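Local coordinates for protein diaminopimelate decarboxylase (Aquifex aeolicus, PDB 2P3E) that probably catalyses the pyridoxal phosphate-dependent decarboxylation of meso-diaminopimelate to L-lysine, the last step of lysine biosynthesis by the diaminopimelate pathway, at residues F68-L72 and L403-R407; I44-E49 and L75-A81; L59-V64 and A81-I85; L3-Y7 and Y325-I329. All coordinates share one frame; numbering follows the deposited sequence.

Interaction 1. Residues F68-L72 and L403-R407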
# COMPACT_ATOMS: atom_id res chain seq x y z
N PHE B 68 4.04 1.94 13.44
CA PHE B 68 3.33 2.95 14.19
C PHE B 68 2.42 2.43 15.29
O PHE B 68 1.64 3.19 15.86
CB PHE B 68 2.55 3.94 13.26
CG PHE B 68 1.59 3.29 12.31
CD1 PHE B 68 0.43 2.66 12.77
CD2 PHE B 68 1.83 3.32 10.92
CE1 PHE B 68 -0.47 2.06 11.88
CE2 PHE B 68 0.94 2.74 10.03
CZ PHE B 68 -0.21 2.09 10.51
N ASN B 69 2.49 1.13 15.62
CA ASN B 69 1.57 0.63 16.65
C ASN B 69 1.84 1.37 17.95
O ASN B 69 2.98 1.37 18.43
CB ASN B 69 1.71 -0.89 16.85
CG ASN B 69 0.72 -1.44 17.89
OD1 ASN B 69 0.82 -1.12 19.07
ND2 ASN B 69 -0.25 -2.22 17.43
N PRO B 70 0.81 2.03 18.53
CA PRO B 70 1.10 2.90 19.67
C PRO B 70 1.59 2.15 20.91
O PRO B 70 2.35 2.73 21.69
CB PRO B 70 -0.24 3.61 19.97
CG PRO B 70 -1.28 2.87 19.20
CD PRO B 70 -0.61 2.03 18.14
N HIS B 71 1.18 0.90 21.09
CA HIS B 71 1.69 0.10 22.20
C HIS B 71 3.18 -0.24 22.03
O HIS B 71 3.94 -0.26 23.00
CB HIS B 71 0.84 -1.17 22.40
CG HIS B 71 -0.62 -0.88 22.60
ND1 HIS B 71 -1.11 -0.37 23.79
CD2 HIS B 71 -1.68 -0.96 21.76
CE1 HIS B 71 -2.42 -0.18 23.67
NE2 HIS B 71 -2.78 -0.52 22.45
N LEU B 72 3.60 -0.47 20.79
CA LEU B 72 5.02 -0.73 20.53
C LEU B 72 5.85 0.54 20.73
O LEU B 72 6.96 0.49 21.27
CB LEU B 72 5.22 -1.31 19.13
CG LEU B 72 4.50 -2.65 18.84
CD1 LEU B 72 4.73 -3.10 17.39
CD2 LEU B 72 4.95 -3.76 19.82
N LEU B 403 -3.19 -8.37 23.17
CA LEU B 403 -3.71 -7.95 21.89
C LEU B 403 -3.40 -6.46 21.74
O LEU B 403 -3.84 -5.65 22.57
CB LEU B 403 -5.22 -8.24 21.78
CG LEU B 403 -5.94 -7.92 20.46
CD1 LEU B 403 -5.36 -8.79 19.32
CD2 LEU B 403 -7.43 -8.19 20.61
N ILE B 404 -2.59 -6.09 20.74
CA ILE B 404 -2.19 -4.68 20.59
C ILE B 404 -2.83 -3.96 19.36
O ILE B 404 -2.75 -2.73 19.22
CB ILE B 404 -0.63 -4.49 20.65
CG1 ILE B 404 0.07 -5.31 19.56
CG2 ILE B 404 -0.10 -4.88 22.04
CD1 ILE B 404 1.48 -4.85 19.25
N ARG B 405 -3.50 -4.73 18.51
CA ARG B 405 -4.42 -4.19 17.50
C ARG B 405 -5.47 -5.23 17.16
O ARG B 405 -5.13 -6.34 16.75
CB ARG B 405 -3.67 -3.76 16.22
CG ARG B 405 -4.58 -2.93 15.28
CD ARG B 405 -3.89 -2.54 13.97
NE ARG B 405 -4.87 -1.91 13.07
CZ ARG B 405 -5.02 -0.60 12.90
NH1 ARG B 405 -4.24 0.27 13.54
NH2 ARG B 405 -5.92 -0.15 12.04
N LYS B 406 -6.74 -4.89 17.34
CA LYS B 406 -7.84 -5.79 16.97
C LYS B 406 -7.84 -5.93 15.45
O LYS B 406 -7.47 -5.00 14.73
CB LYS B 406 -9.19 -5.23 17.41
CG LYS B 406 -9.38 -5.13 18.96
CD LYS B 406 -10.74 -4.44 19.30
CE LYS B 406 -10.76 -2.96 18.85
NZ LYS B 406 -11.87 -2.14 19.48
N ARG B 407 -8.26 -7.10 14.99
CA ARG B 407 -8.54 -7.30 13.57
C ARG B 407 -9.66 -6.35 13.16
O ARG B 407 -10.66 -6.20 13.86
CB ARG B 407 -8.95 -8.74 13.31
CG ARG B 407 -9.06 -9.12 11.82
CD ARG B 407 -9.34 -10.62 11.67
NE ARG B 407 -8.31 -11.39 12.38
CZ ARG B 407 -7.09 -11.66 11.91
NH1 ARG B 407 -6.71 -11.21 10.70
NH2 ARG B 407 -6.23 -12.33 12.66

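Interaction 2. Residues I44-E49 and L75-A81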
# COMPACT_ATOMS: atom_id res chain seq x y z
N ILE B 44 12.36 -6.44 21.04
CA ILE B 44 12.32 -4.98 20.86
C ILE B 44 13.16 -4.27 21.92
O ILE B 44 14.02 -3.43 21.60
CB ILE B 44 10.87 -4.44 20.86
CG1 ILE B 44 10.08 -4.98 19.65
CG2 ILE B 44 10.86 -2.91 20.80
CD1 ILE B 44 8.57 -4.80 19.76
N LYS B 45 12.91 -4.61 23.19
CA LYS B 45 13.62 -4.01 24.33
C LYS B 45 15.12 -4.22 24.23
O LYS B 45 15.89 -3.30 24.48
CB LYS B 45 13.10 -4.56 25.68
CG LYS B 45 11.65 -4.19 26.04
CD LYS B 45 11.13 -5.04 27.22
CE LYS B 45 9.75 -4.59 27.70
NZ LYS B 45 9.42 -5.23 29.02
N GLU B 46 15.53 -5.44 23.87
CA GLU B 46 16.95 -5.79 23.79
C GLU B 46 17.69 -5.14 22.62
O GLU B 46 18.86 -4.78 22.75
CB GLU B 46 17.16 -7.31 23.75
CG GLU B 46 16.91 -7.97 25.10
CD GLU B 46 16.66 -9.46 25.00
OE1 GLU B 46 17.03 -10.08 23.99
OE2 GLU B 46 16.09 -10.01 25.97
N ARG B 47 17.01 -5.00 21.47
CA ARG B 47 17.59 -4.21 20.36
C ARG B 47 17.80 -2.75 20.75
O ARG B 47 18.84 -2.16 20.40
CB ARG B 47 16.72 -4.29 19.09
CG ARG B 47 16.52 -5.70 18.56
CD ARG B 47 17.81 -6.37 18.10
NE ARG B 47 18.22 -5.80 16.82
CZ ARG B 47 19.01 -6.40 15.93
NH1 ARG B 47 19.51 -7.62 16.18
NH2 ARG B 47 19.30 -5.78 14.80
N PHE B 48 16.81 -2.16 21.41
CA PHE B 48 16.94 -0.79 21.87
C PHE B 48 18.09 -0.65 22.87
O PHE B 48 18.87 0.31 22.79
CB PHE B 48 15.64 -0.25 22.50
CG PHE B 48 15.77 1.17 23.00
CD1 PHE B 48 15.69 2.24 22.13
CD2 PHE B 48 16.00 1.42 24.36
CE1 PHE B 48 15.83 3.56 22.59
CE2 PHE B 48 16.13 2.75 24.83
CZ PHE B 48 16.06 3.81 23.94
N GLU B 49 18.15 -1.59 23.82
CA GLU B 49 19.17 -1.57 24.85
C GLU B 49 20.57 -1.78 24.27
O GLU B 49 21.56 -1.25 24.81
CB GLU B 49 18.88 -2.60 25.96
CG GLU B 49 17.67 -2.26 26.85
CD GLU B 49 17.75 -0.88 27.48
OE1 GLU B 49 18.86 -0.44 27.86
OE2 GLU B 49 16.69 -0.23 27.60
N LEU B 75 6.17 1.18 24.46
CA LEU B 75 7.19 0.27 24.96
C LEU B 75 8.62 0.86 24.89
O LEU B 75 9.39 0.79 25.87
CB LEU B 75 7.10 -1.04 24.15
CG LEU B 75 7.53 -2.38 24.73
CD1 LEU B 75 6.54 -2.82 25.82
CD2 LEU B 75 7.61 -3.46 23.67
N LEU B 76 8.96 1.43 23.74
CA LEU B 76 10.25 2.09 23.53
C LEU B 76 10.35 3.40 24.31
O LEU B 76 11.38 3.67 24.94
CB LEU B 76 10.49 2.34 22.02
CG LEU B 76 10.66 1.03 21.23
CD1 LEU B 76 10.41 1.24 19.73
CD2 LEU B 76 12.04 0.44 21.47
N GLY B 77 9.28 4.19 24.28
CA GLY B 77 9.22 5.44 25.05
C GLY B 77 9.50 5.24 26.54
O GLY B 77 10.14 6.07 27.18
N GLU B 78 9.03 4.12 27.08
CA GLU B 78 9.23 3.79 28.51
C GLU B 78 10.69 3.42 28.81
O GLU B 78 11.14 3.53 29.96
CB GLU B 78 8.29 2.65 28.95
CG GLU B 78 6.81 3.04 29.01
CD GLU B 78 6.41 3.69 30.34
OE1 GLU B 78 7.32 3.98 31.16
OE2 GLU B 78 5.19 3.91 30.57
N LEU B 79 11.41 3.02 27.77
CA LEU B 79 12.85 2.75 27.89
C LEU B 79 13.73 3.98 27.72
O LEU B 79 14.95 3.89 27.87
CB LEU B 79 13.28 1.64 26.93
CG LEU B 79 12.59 0.30 27.10
CD1 LEU B 79 12.97 -0.65 25.95
CD2 LEU B 79 12.88 -0.34 28.46
N GLY B 80 13.12 5.11 27.39
CA GLY B 80 13.83 6.38 27.20
C GLY B 80 14.08 6.68 25.72
O GLY B 80 14.90 7.53 25.40
N ALA B 81 13.39 5.98 24.83
CA ALA B 81 13.54 6.24 23.39
C ALA B 81 13.00 7.60 23.06
O ALA B 81 12.02 8.05 23.64
CB ALA B 81 12.83 5.18 22.55
O HOH W 1 16.46 1.90 29.09

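Interaction 3. Residues L59-V64 and A81-I85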
# COMPACT_ATOMS: atom_id res chain seq x y z
N LEU B 59 21.23 10.20 22.24
CA LEU B 59 19.78 10.11 22.19
C LEU B 59 19.41 9.11 21.09
O LEU B 59 19.77 9.30 19.92
CB LEU B 59 19.14 11.46 21.87
CG LEU B 59 17.62 11.44 21.59
CD1 LEU B 59 16.85 11.01 22.84
CD2 LEU B 59 17.16 12.81 21.12
N ILE B 60 18.70 8.05 21.47
CA ILE B 60 18.26 7.04 20.52
C ILE B 60 16.81 7.32 20.11
O ILE B 60 15.88 7.08 20.88
CB ILE B 60 18.44 5.61 21.08
CG1 ILE B 60 19.85 5.42 21.64
CG2 ILE B 60 18.09 4.54 19.99
CD1 ILE B 60 21.01 5.68 20.64
N CYS B 61 16.62 7.86 18.91
CA CYS B 61 15.29 8.22 18.42
C CYS B 61 14.72 7.10 17.57
O CYS B 61 15.22 6.85 16.47
CB CYS B 61 15.36 9.49 17.59
SG CYS B 61 15.58 11.02 18.53
N TYR B 62 13.66 6.45 18.04
CA TYR B 62 13.01 5.40 17.24
C TYR B 62 12.39 5.98 15.96
O TYR B 62 11.66 6.96 16.02
CB TYR B 62 11.97 4.63 18.07
CG TYR B 62 11.09 3.76 17.22
CD1 TYR B 62 11.64 2.73 16.44
CD2 TYR B 62 9.72 4.00 17.15
CE1 TYR B 62 10.82 1.93 15.63
CE2 TYR B 62 8.90 3.22 16.33
CZ TYR B 62 9.46 2.19 15.58
OH TYR B 62 8.65 1.43 14.79
N ALA B 63 12.72 5.41 14.80
CA ALA B 63 12.14 5.87 13.52
C ALA B 63 10.73 5.30 13.39
O ALA B 63 10.53 4.14 12.98
CB ALA B 63 13.02 5.44 12.33
N VAL B 64 9.76 6.13 13.74
CA VAL B 64 8.36 5.73 13.80
C VAL B 64 7.81 5.21 12.46
O VAL B 64 6.89 4.38 12.44
CB VAL B 64 7.51 6.90 14.37
CG1 VAL B 64 6.02 6.54 14.42
CG2 VAL B 64 8.02 7.25 15.81
N ALA B 81 13.39 5.98 24.83
CA ALA B 81 13.54 6.24 23.39
C ALA B 81 13.00 7.60 23.06
O ALA B 81 12.02 8.05 23.64
CB ALA B 81 12.83 5.18 22.55
N GLY B 82 13.66 8.26 22.11
CA GLY B 82 13.08 9.40 21.44
C GLY B 82 12.29 8.93 20.23
O GLY B 82 12.07 7.72 20.04
N ALA B 83 11.82 9.88 19.44
CA ALA B 83 11.10 9.57 18.21
C ALA B 83 11.60 10.42 17.06
O ALA B 83 11.70 11.65 17.15
CB ALA B 83 9.57 9.72 18.40
N ASP B 84 11.98 9.74 15.98
CA ASP B 84 12.28 10.36 14.70
C ASP B 84 11.00 10.28 13.89
O ASP B 84 10.55 9.19 13.53
CB ASP B 84 13.46 9.62 14.04
CG ASP B 84 13.55 9.83 12.51
OD1 ASP B 84 13.29 10.92 12.01
OD2 ASP B 84 13.88 8.85 11.81
N ILE B 85 10.39 11.44 13.64
CA ILE B 85 9.10 11.51 12.97
C ILE B 85 9.20 12.16 11.61
O ILE B 85 10.13 12.94 11.37
CB ILE B 85 8.05 12.26 13.86
CG1 ILE B 85 8.44 13.74 14.05
CG2 ILE B 85 7.88 11.51 15.21
CD1 ILE B 85 7.32 14.67 14.59

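Interaction 4. Residues L3-Y7 and Y325-I329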
# COMPACT_ATOMS: atom_id res chain seq x y z
N LEU B 3 19.94 -21.31 12.61
CA LEU B 3 19.37 -20.30 11.69
C LEU B 3 18.24 -19.46 12.30
O LEU B 3 18.33 -18.23 12.31
CB LEU B 3 18.92 -20.94 10.37
CG LEU B 3 18.41 -19.95 9.30
CD1 LEU B 3 19.51 -18.94 8.85
CD2 LEU B 3 17.80 -20.67 8.11
N LEU B 4 17.20 -20.12 12.83
CA LEU B 4 16.04 -19.40 13.37
C LEU B 4 16.39 -18.42 14.49
O LEU B 4 15.87 -17.31 14.52
CB LEU B 4 14.96 -20.37 13.85
CG LEU B 4 14.18 -21.07 12.75
CD1 LEU B 4 12.88 -21.58 13.35
CD2 LEU B 4 13.92 -20.15 11.55
N LYS B 5 17.28 -18.83 15.38
CA LYS B 5 17.75 -17.93 16.45
C LYS B 5 18.61 -16.76 15.96
O LYS B 5 18.70 -15.73 16.64
CB LYS B 5 18.46 -18.73 17.56
CG LYS B 5 17.49 -19.60 18.38
CD LYS B 5 18.23 -20.53 19.33
CE LYS B 5 17.33 -21.70 19.78
NZ LYS B 5 16.58 -21.42 21.04
N GLU B 6 19.24 -16.92 14.80
CA GLU B 6 19.96 -15.83 14.15
C GLU B 6 19.00 -14.72 13.74
O GLU B 6 19.37 -13.55 13.75
CB GLU B 6 20.73 -16.31 12.92
CG GLU B 6 21.94 -17.21 13.27
CD GLU B 6 22.63 -17.75 12.04
OE1 GLU B 6 22.11 -17.59 10.91
OE2 GLU B 6 23.70 -18.36 12.20
N TYR B 7 17.78 -15.10 13.36
CA TYR B 7 16.73 -14.12 13.07
C TYR B 7 16.23 -13.48 14.36
O TYR B 7 16.21 -12.25 14.49
CB TYR B 7 15.58 -14.78 12.30
CG TYR B 7 15.90 -15.02 10.85
CD1 TYR B 7 15.84 -13.98 9.93
CD2 TYR B 7 16.27 -16.30 10.40
CE1 TYR B 7 16.16 -14.18 8.61
CE2 TYR B 7 16.58 -16.51 9.07
CZ TYR B 7 16.51 -15.45 8.17
OH TYR B 7 16.79 -15.62 6.85
N TYR B 325 13.32 -10.43 -0.11
CA TYR B 325 13.37 -11.74 0.50
C TYR B 325 12.91 -11.65 1.97
O TYR B 325 13.50 -10.92 2.79
CB TYR B 325 14.81 -12.32 0.43
CG TYR B 325 14.92 -13.73 0.98
CD1 TYR B 325 15.01 -14.83 0.12
CD2 TYR B 325 14.88 -13.97 2.35
CE1 TYR B 325 15.07 -16.13 0.63
CE2 TYR B 325 14.96 -15.26 2.86
CZ TYR B 325 15.05 -16.33 2.00
OH TYR B 325 15.12 -17.59 2.51
N HIS B 326 11.87 -12.41 2.28
CA HIS B 326 11.50 -12.75 3.65
C HIS B 326 11.56 -14.28 3.80
O HIS B 326 11.00 -15.00 2.98
CB HIS B 326 10.08 -12.26 3.97
CG HIS B 326 9.98 -10.78 4.14
ND1 HIS B 326 9.92 -10.17 5.38
CD2 HIS B 326 9.94 -9.78 3.22
CE1 HIS B 326 9.87 -8.86 5.22
NE2 HIS B 326 9.87 -8.59 3.92
N HIS B 327 12.24 -14.74 4.84
CA HIS B 327 12.31 -16.16 5.15
C HIS B 327 10.93 -16.65 5.59
O HIS B 327 10.24 -16.00 6.38
CB HIS B 327 13.37 -16.42 6.22
CG HIS B 327 13.86 -17.85 6.26
ND1 HIS B 327 14.44 -18.46 5.17
CD2 HIS B 327 13.88 -18.76 7.26
CE1 HIS B 327 14.77 -19.71 5.49
NE2 HIS B 327 14.45 -19.91 6.76
N ILE B 328 10.51 -17.79 5.02
CA ILE B 328 9.20 -18.37 5.31
C ILE B 328 9.38 -19.83 5.77
O ILE B 328 10.00 -20.63 5.07
CB ILE B 328 8.22 -18.30 4.11
CG1 ILE B 328 8.07 -16.83 3.64
CG2 ILE B 328 6.87 -18.91 4.47
CD1 ILE B 328 7.13 -16.62 2.46
N ILE B 329 8.82 -20.14 6.95
CA ILE B 329 8.98 -21.44 7.58
C ILE B 329 7.62 -21.98 8.02
O ILE B 329 6.70 -21.18 8.32
CB ILE B 329 9.94 -21.38 8.80
CG1 ILE B 329 9.39 -20.44 9.89
CG2 ILE B 329 11.34 -20.97 8.32
CD1 ILE B 329 10.23 -20.34 11.17

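Interaction 1. Residues F68-L72 and L403-R407
His71 turns an edge of its imidazole toward the backbone of Ile404: CD2 lies 3.3 Å from Ile404 O, near the ring plane, while NE2 is hydrogen-bonded to Ser417 O of the second subunit. Ser417 OG of that subunit also hydrogen-bonds to Ile404 O. The Asn69 amide comes to the same Ile404 O, ND2 donating over 3.1 Å with an N-H...O angle of 161°. The oxygen sits close to the amide plane of Asn69, yet the donor stands well above the carbonyl plane of Ile404. At the edge of the Phe68 ring is Arg405 NH1, 4.5 Å from CE1. Asn69 is also the N-cap of helix 70-78. Its CG is anti to the backbone N (chi1 -178°), which lets OD1 take weak capping bonds from His71 N and Leu72 N. ND2 also donates to Glu393 OE1; Ile404 and Arg405 both face Glu393 in a classic beta bulge between strands 392-397 and 400-405. Ile404 CD1 packs 3.7 Å from Leu72 CD2, the side chains meeting at about a right angle. Ile404 CG2 rests 3.8 Å from His71 CB. Arg405 NH2 forms a salt bridge with Glu408, and NH1 donates to Ile413 O of the second subunit.

Interaction 2. Residues I44-E49 and L75-A81
Phe48 reaches across from helix 41-54 into the turn that ends helix 70-78, sliding past the Leu79 side chain in the opposite direction. Its CG is trans to the backbone N (chi1 179°), which swings the ring out toward the other segment. There CE1 presses to 3.4 Å from Ala81 CB and CE2 to 3.7 Å from Leu79 CB, Leu79 and Ala81 both coming to the same side of the ring. Nearer the helix, Leu76 CD2 meets both Phe48 CB, at 3.8 Å, and Ile44 CG2, at 3.6 Å; Leu76 lies at about a right angle to Ile44 and more slantwise to Phe48. Lys45 lays its extended aliphatic chain crosswise over two leucines, CG 3.8 Å from Leu79 CD1 and CE 4.1 Å from Leu75 CD1. Gly80, with positive phi, closes a Schellman motif, in which Leu76 O accepts from Leu79 N and Ala81 N on opposite faces of its plane. Ile284 of helix 282-285 covers Ile44, Phe48 and Leu76, and Ile60 and Tyr62 of strand 59-63 touch Phe48 and Leu76 respectively. The bent Glu49 chain brings OE2 to a water at 2.6 Å, and that water also donates to Leu79 O. Between these segments the contact is mainly apolar packing, with one water giving Glu49 OE2 and Leu79 O a common donor.

Interaction 3. Residues L59-V64 and A81-I85
Ala81 enters beside Ile60, its CA making a CA-H...O contact with Ile60 O. That oxygen takes the hydrogen bond of Gly82 N at 2.8 Å, starting the ladder between strands 82-85 and 59-63. Gly82 pairs closely with Cys61, their CA atoms 3.9 Å apart, and Gly82 O accepts from Tyr62 N at 2.9 Å. Ala83 sends its CB to the face that carries Tyr62, where it lies 3.9 Å from Val64 CG2; Leu93 and Ala94 of helix 88-96 pack there too. Asp84 is gripped through its backbone on both sides, N donating to Tyr62 O at 2.8 Å and O accepting from Val64 N at 3.2 Å. Its side chain shares the other face with Cys61 and Ala63. With CG trans to the backbone N (chi1 159°), OD2 is carried over Ala63 CB at 3.6 Å, and the side chain also touches Glu279. Ile85 adds a looser contact, its CG2 4.3 Å from Val64 CG2. Strand, helix 70-78 and parallel strand make a beta-alpha-beta unit of the TIM-type barrel, whose inner face here leads toward the pyridoxal phosphate site inferred around Lys65 and Glu279.

Interaction 4. Residues L3-Y7 and Y325-I329
Tyr7 lays its ring almost parallel to that of His327, with planes only 9° apart, but the two are slid so far along each other that they barely overlap, their centroids 5.3 Å apart. What touches is the phenol end: Tyr7 OH lies 3.6 Å from His327 CB, and CE2 comes to 4.0 Å from His327 CD2. The hydroxyl bonds to Tyr249 O, which ties the end of the ring to the loop at Tyr249. On the histidine, CG is trans to the backbone N (chi1 -160°), and this extends the imidazole toward helix 3-7. ND1 forms a hydrogen bond of 2.9 Å with Tyr325 OH; ND1 lies at the edge of the Tyr325 ring and Tyr325 CZ at the edge of the imidazole, each in the plane of the other ring, so the imidazole is held against rotation. NE2 instead meets the methyl CD2 of Leu3 at 3.7 Å. Next in the helix, Leu4 and Ile329 reach toward each other tip to tip, and Ile329 CD1 is met by both branches of the leucine, 3.6 Å from CD1 and 3.7 Å from CD2. Tyr13 of strand 11-14 packs against both Leu4 and Ile329. The short N-terminal helix lies against the start of strand 328-330, which pairs antiparallel with strand 368-371 in the mixed sheet, while helix 318-322 packs on the neighbouring His326.

Helix 70-78 ties the first three contacts together. Its start meets the mixed sheet and the second subunit in interaction 1, its end meets helix 41-54 in interaction 2, and interaction 3 pairs the strands before and after it. Interactions 1 and 2 touch through Leu72 CD2 and Ile44 CD1, 3.8 Å apart. Interactions 2 and 3 share Ala81 and meet where Leu76 CD1 lies 3.6 Å from Tyr62 CG. Toward the inferred cofactor site, side chains are about 4 Å apart for Asp84 and Glu279 and about 6 Å for Phe48 and Pro280. Interaction 4 touches none of the others, its nearest atoms about 6 Å from interaction 2, yet its Tyr325 side chain is about 7 Å from that of Arg318, a probable substrate residue.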